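Local coordinates for protein propionate kinase (Francisella tularensis subsp. tularensis, PDB 3KHY) that probably makes acetyl phosphate from acetate and ATP, and the reverse, as a magnesium-dependent homodimeric kinase of the acetokinase family, at residues A154-P159 with H166-Y171; S240-I245 with E255-L260. One frame throughout, in Å; residues are numbered along the deposited sequence.

Interaction 1 is complete in the sequence before the first residue of interaction 2. Interaction 1 joins the loops on either side of helix 160-164, and interaction 2 packs helix 241-249 against helix 253-262. Their centres lie about 20 Å apart and their nearest atoms about 12 Å, so they do not touch within the subunit. What they share is the second subunit, which both contacts reach. There the two regions meet directly: Y244 of one chain packs on I168 of the other, and M259 on L162. Loop and helix pair thus both help to build the homodimer interface. R233, predicted to stabilise the transition state, has its side chain about 7 Å from that of L260.

Interaction 1: A154-P159 with H166-Y171; sequences AEYAIP and HNIRKY
K170 N donates to A154 O across 2.9 Å, nearly straight at 163°, the one direct hydrogen bond between A154-P159 and H166-Y171. Just beyond it the ring of Y156 lies along the opposite backbone, its CE2 atom 3.5 Å from R169 C and its OH beside K170 CB. With CG anti to its own carbonyl carbon, Y156 swings the ring across to that backbone. CG of R169 instead sits between backbone N and carbonyl carbon (chi1 63°), and a bend at chi3 carries the guanidinium to A154 CB and E155 CG. The extended E155 chain crosses that of R169 at a slant, and its OE2 stays 4.1 Å from R169 NH1, the two planar groups 77° apart. Water 1 bridges them, giving to E155 OE2 at 2.5 Å and accepting from R169 NH1 at 2.8 Å. A second water ties Y156 N to I168 O, and beside it I158 CD1 meets I168 CG2 at 3.9 Å. The K170 chain leads away, and its NZ bonds to T218 O. One direct backbone bond and one water-bridged link, with side-chain packing between, thus join two irregular loops that enter and leave the short helix 160-164, rather than a pair of strands.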
loop_
_atom_site.group_PDB
_atom_site.type_symbol
_atom_site.label_atom_id
_atom_site.label_comp_id
_atom_site.label_asym_id
_atom_site.label_seq_id
_atom_site.Cartn_x
_atom_site.Cartn_y
_atom_site.Cartn_z
ATOM N N ALA A 154 2.548 3.645 11.965
ATOM C CA ALA A 154 3.829 3.071 11.536
ATOM C C ALA A 154 3.854 1.544 11.521
ATOM O O ALA A 154 4.519 0.943 10.678
ATOM C CB ALA A 154 4.958 3.597 12.409
ATOM N N GLU A 155 3.153 0.912 12.461
ATOM C CA GLU A 155 3.149 -0.547 12.539
ATOM C C GLU A 155 2.350 -1.209 11.417
ATOM O O GLU A 155 1.313 -0.709 10.997
ATOM C CB GLU A 155 2.634 -1.021 13.910
ATOM C CG GLU A 155 3.615 -0.774 15.057
ATOM C CD GLU A 155 3.136 -1.341 16.392
ATOM O OE1 GLU A 155 2.210 -2.193 16.414
ATOM O OE2 GLU A 155 3.694 -0.928 17.426
ATOM N N TYR A 156 2.841 -2.338 10.929
ATOM C CA TYR A 156 2.050 -3.170 10.026
ATOM C C TYR A 156 1.155 -4.116 10.834
ATOM O O TYR A 156 1.356 -4.288 12.033
ATOM C CB TYR A 156 2.971 -3.973 9.114
ATOM C CG TYR A 156 3.830 -3.103 8.212
ATOM C CD1 TYR A 156 3.249 -2.204 7.323
ATOM C CD2 TYR A 156 5.220 -3.193 8.246
ATOM C CE1 TYR A 156 4.036 -1.416 6.489
ATOM C CE2 TYR A 156 6.006 -2.422 7.417
ATOM C CZ TYR A 156 5.415 -1.530 6.547
ATOM O OH TYR A 156 6.209 -0.750 5.727
ATOM N N ALA A 157 0.169 -4.723 10.175
ATOM C CA ALA A 157 -0.714 -5.686 10.827
ATOM C C ALA A 157 -0.146 -7.094 10.687
ATOM O O ALA A 157 -0.631 -7.914 9.892
ATOM C CB ALA A 157 -2.112 -5.607 10.239
ATOM N N ILE A 158 0.898 -7.350 11.463
ATOM C CA ILE A 158 1.651 -8.601 11.423
ATOM C C ILE A 158 1.888 -9.072 12.861
ATOM O O ILE A 158 1.539 -8.357 13.811
ATOM C CB ILE A 158 3.020 -8.405 10.731
ATOM C CG1 ILE A 158 3.877 -7.389 11.489
ATOM C CG2 ILE A 158 2.844 -8.025 9.265
ATOM C CD1 ILE A 158 5.205 -7.032 10.772
ATOM N N PRO A 159 2.469 -10.276 13.033
ATOM C CA PRO A 159 2.704 -10.785 14.392
ATOM C C PRO A 159 3.495 -9.809 15.260
ATOM O O PRO A 159 4.474 -9.217 14.809
ATOM C CB PRO A 159 3.521 -12.062 14.155
ATOM C CG PRO A 159 3.040 -12.552 12.816
ATOM C CD PRO A 159 2.758 -11.290 12.001
ATOM N N HIS A 166 11.926 -8.020 15.876
ATOM C CA HIS A 166 12.669 -7.890 14.629
ATOM C C HIS A 166 12.531 -6.522 13.963
ATOM O O HIS A 166 13.052 -6.304 12.871
ATOM C CB HIS A 166 12.320 -9.040 13.675
ATOM C CG HIS A 166 12.646 -10.392 14.237
ATOM N ND1 HIS A 166 11.680 -11.272 14.685
ATOM C CD2 HIS A 166 13.836 -10.995 14.467
ATOM C CE1 HIS A 166 12.258 -12.369 15.137
ATOM N NE2 HIS A 166 13.566 -12.227 15.020
ATOM N N ASN A 167 11.842 -5.604 14.639
ATOM C CA ASN A 167 11.845 -4.200 14.242
ATOM C C ASN A 167 11.262 -3.944 12.850
ATOM O O ASN A 167 11.661 -2.998 12.167
ATOM C CB ASN A 167 13.273 -3.657 14.319
ATOM C CG ASN A 167 13.885 -3.855 15.698
ATOM O OD1 ASN A 167 13.333 -3.406 16.701
ATOM N ND2 ASN A 167 15.018 -4.545 15.752
ATOM N N ILE A 168 10.336 -4.799 12.427
ATOM C CA ILE A 168 9.696 -4.627 11.134
ATOM C C ILE A 168 8.505 -3.694 11.286
ATOM O O ILE A 168 7.529 -4.022 11.972
ATOM C CB ILE A 168 9.242 -5.971 10.529
ATOM C CG1 ILE A 168 10.447 -6.899 10.360
ATOM C CG2 ILE A 168 8.528 -5.749 9.201
ATOM C CD1 ILE A 168 10.076 -8.326 10.000
ATOM N N ARG A 169 8.608 -2.534 10.647
ATOM C CA ARG A 169 7.572 -1.486 10.686
ATOM C C ARG A 169 7.915 -0.485 9.587
ATOM O O ARG A 169 8.968 -0.582 8.956
ATOM C CB ARG A 169 7.575 -0.754 12.036
ATOM C CG ARG A 169 8.903 -0.026 12.284
ATOM C CD ARG A 169 9.148 0.399 13.727
ATOM N NE ARG A 169 8.282 1.483 14.192
ATOM C CZ ARG A 169 7.398 1.362 15.183
ATOM N NH1 ARG A 169 7.264 0.191 15.797
ATOM N NH2 ARG A 169 6.644 2.404 15.561
ATOM N N LYS A 170 7.025 0.472 9.357
ATOM C CA LYS A 170 7.318 1.554 8.442
ATOM C C LYS A 170 8.303 2.533 9.086
ATOM O O LYS A 170 8.065 3.002 10.203
ATOM C CB LYS A 170 6.026 2.289 8.086
ATOM C CG LYS A 170 6.260 3.549 7.232
ATOM C CD LYS A 170 4.934 4.203 6.882
ATOM C CE LYS A 170 4.334 3.495 5.674
ATOM N NZ LYS A 170 3.192 4.216 5.109
ATOM N N TYR A 171 9.405 2.821 8.392
ATOM C CA TYR A 171 10.338 3.883 8.795
ATOM C C TYR A 171 10.299 5.083 7.854
ATOM O O TYR A 171 10.568 6.208 8.266
ATOM C CB TYR A 171 11.783 3.361 8.845
ATOM C CG TYR A 171 11.985 2.318 9.905
ATOM C CD1 TYR A 171 12.199 2.680 11.225
ATOM C CD2 TYR A 171 11.936 0.968 9.596
ATOM C CE1 TYR A 171 12.360 1.719 12.222
ATOM C CE2 TYR A 171 12.104 0.005 10.580
ATOM C CZ TYR A 171 12.316 0.387 11.889
ATOM O OH TYR A 171 12.476 -0.577 12.872
HETATM O O HOH W 1 5.435 0.856 17.788
HETATM O O HOH W 2 4.856 -3.695 12.266
#

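Interaction 2: S240-I245 with E255-L260; sequences SIFAYI and EITNML
I256 is the main bump of helix 255-260, and it enters a hollow on helix 241-245 walled by I241, F242 and I245. Its CG2 rests over one face of the F242 ring, 3.8 Å from the centroid and 22° off the normal, a CH-pi contact displaced toward the rim at CD1 and CE1. The other branch turns away from the ring: CG1 slides past I245 CG2, and CD1 ends against F242 O at 3.6 Å. Around this protruding side chain the flanks close in. T257 OG1 comes to the ring edge in the plane, 3.6 Å from F242 CE1, while it bonds to V253 O in its own helix. L260 CD1 approaches F242 CZ at 3.7 Å and also meets I241 CD1 tip to tip. On the I245 side, bends at chi2 and chi3 fold selenomethionine M259 so that its CE faces I245 CD1 at 3.6 Å. The axes of segments 241-245 and 255-260 stay 10.7 Å apart at closest approach, their N-to-C directions 121° apart, an interval filled by the F242 ring, isoleucines, L260 and M259. W251 touches I245, I256 and M259, and F242 stacks on F242 of the second subunit. Chemically the join is almost wholly apolar, so its hold depends on shape and burial, with little directional bonding.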
loop_
_atom_site.group_PDB
_atom_site.type_symbol
_atom_site.label_atom_id
_atom_site.label_comp_id
_atom_site.label_asym_id
_atom_site.label_seq_id
_atom_site.Cartn_x
_atom_site.Cartn_y
_atom_site.Cartn_z
ATOM N N SER A 240 1.595 -10.717 -2.412
ATOM C CA SER A 240 1.339 -12.013 -3.057
ATOM C C SER A 240 2.170 -12.248 -4.305
ATOM O O SER A 240 2.205 -13.372 -4.826
ATOM C CB SER A 240 -0.127 -12.124 -3.474
ATOM O OG SER A 240 -0.987 -11.882 -2.394
ATOM N N ILE A 241 2.793 -11.199 -4.834
ATOM C CA ILE A 241 3.549 -11.375 -6.067
ATOM C C ILE A 241 4.778 -12.264 -5.853
ATOM O O ILE A 241 5.270 -12.868 -6.800
ATOM C CB ILE A 241 3.944 -10.037 -6.760
ATOM C CG1 ILE A 241 4.783 -9.149 -5.846
ATOM C CG2 ILE A 241 2.704 -9.281 -7.225
ATOM C CD1 ILE A 241 6.266 -9.384 -5.966
ATOM N N PHE A 242 5.260 -12.355 -4.615
ATOM C CA PHE A 242 6.449 -13.153 -4.354
ATOM C C PHE A 242 6.155 -14.636 -4.570
ATOM O O PHE A 242 6.876 -15.313 -5.295
ATOM C CB PHE A 242 7.016 -12.884 -2.962
ATOM C CG PHE A 242 7.853 -11.627 -2.890
ATOM C CD1 PHE A 242 9.235 -11.689 -2.930
ATOM C CD2 PHE A 242 7.251 -10.386 -2.816
ATOM C CE1 PHE A 242 10.008 -10.515 -2.876
ATOM C CE2 PHE A 242 8.019 -9.213 -2.760
ATOM C CZ PHE A 242 9.394 -9.288 -2.789
ATOM N N ALA A 243 5.076 -15.127 -3.967
ATOM C CA ALA A 243 4.706 -16.536 -4.123
ATOM C C ALA A 243 4.333 -16.835 -5.570
ATOM O O ALA A 243 4.652 -17.897 -6.105
ATOM C CB ALA A 243 3.558 -16.916 -3.167
ATOM N N TYR A 244 3.658 -15.889 -6.215
ATOM C CA TYR A 244 3.288 -16.095 -7.600
ATOM C C TYR A 244 4.518 -16.300 -8.498
ATOM O O TYR A 244 4.611 -17.275 -9.245
ATOM C CB TYR A 244 2.421 -14.951 -8.120
ATOM C CG TYR A 244 2.015 -15.185 -9.554
ATOM C CD1 TYR A 244 2.786 -14.706 -10.599
ATOM C CD2 TYR A 244 0.882 -15.926 -9.858
ATOM C CE1 TYR A 244 2.422 -14.935 -11.910
ATOM C CE2 TYR A 244 0.513 -16.159 -11.161
ATOM C CZ TYR A 244 1.281 -15.662 -12.181
ATOM O OH TYR A 244 0.909 -15.904 -13.480
ATOM N N ILE A 245 5.473 -15.392 -8.412
ATOM C CA ILE A 245 6.678 -15.511 -9.227
ATOM C C ILE A 245 7.544 -16.710 -8.837
ATOM O O ILE A 245 7.992 -17.461 -9.695
ATOM C CB ILE A 245 7.498 -14.212 -9.197
ATOM C CG1 ILE A 245 6.695 -13.094 -9.884
ATOM C CG2 ILE A 245 8.853 -14.420 -9.875
ATOM C CD1 ILE A 245 7.347 -11.730 -9.804
ATOM N N GLU A 255 16.087 -12.440 -6.448
ATOM C CA GLU A 255 15.815 -12.052 -7.826
ATOM C C GLU A 255 14.523 -11.241 -7.918
ATOM O O GLU A 255 14.444 -10.270 -8.654
ATOM C CB GLU A 255 15.739 -13.283 -8.731
ATOM C CG GLU A 255 17.096 -13.942 -8.969
ATOM C CD GLU A 255 16.985 -15.342 -9.548
ATOM O OE1 GLU A 255 15.953 -16.016 -9.322
ATOM O OE2 GLU A 255 17.940 -15.773 -10.224
ATOM N N ILE A 256 13.506 -11.648 -7.176
ATOM C CA ILE A 256 12.244 -10.914 -7.195
ATOM C C ILE A 256 12.451 -9.513 -6.622
ATOM O O ILE A 256 11.964 -8.545 -7.170
ATOM C CB ILE A 256 11.136 -11.637 -6.409
ATOM C CG1 ILE A 256 10.879 -13.016 -7.021
ATOM C CG2 ILE A 256 9.839 -10.805 -6.436
ATOM C CD1 ILE A 256 10.041 -13.921 -6.150
ATOM N N THR A 257 13.188 -9.415 -5.525
ATOM C CA THR A 257 13.406 -8.130 -4.875
ATOM C C THR A 257 14.249 -7.219 -5.762
ATOM O O THR A 257 14.000 -6.008 -5.851
ATOM C CB THR A 257 14.098 -8.298 -3.503
ATOM O OG1 THR A 257 13.286 -9.111 -2.646
ATOM C CG2 THR A 257 14.320 -6.936 -2.837
ATOM N N ASN A 258 15.249 -7.798 -6.424
ATOM C CA ASN A 258 16.065 -7.031 -7.360
ATOM C C ASN A 258 15.214 -6.481 -8.496
ATOM O O ASN A 258 15.383 -5.340 -8.917
ATOM C CB ASN A 258 17.197 -7.879 -7.933
ATOM C CG ASN A 258 17.995 -7.131 -8.979
ATOM O OD1 ASN A 258 17.845 -7.369 -10.181
ATOM N ND2 ASN A 258 18.827 -6.195 -8.529
HETATM N N MSE A 259 14.296 -7.306 -8.989
HETATM C CA MSE A 259 13.379 -6.885 -10.049
HETATM C C MSE A 259 12.543 -5.682 -9.614
HETATM O O MSE A 259 12.357 -4.726 -10.384
HETATM C CB MSE A 259 12.464 -8.044 -10.459
HETATM C CG MSE A 259 11.436 -7.682 -11.520
HETATM SE SE MSE A 259 9.760 -7.030 -10.743
HETATM C CE MSE A 259 9.218 -8.694 -9.851
ATOM N N LEU A 260 12.037 -5.723 -8.384
ATOM C CA LEU A 260 11.190 -4.635 -7.889
ATOM C C LEU A 260 11.977 -3.355 -7.642
ATOM O O LEU A 260 11.424 -2.263 -7.712
ATOM C CB LEU A 260 10.480 -5.051 -6.602
ATOM C CG LEU A 260 9.399 -6.129 -6.703
ATOM C CD1 LEU A 260 9.007 -6.595 -5.313
ATOM C CD2 LEU A 260 8.161 -5.584 -7.447
#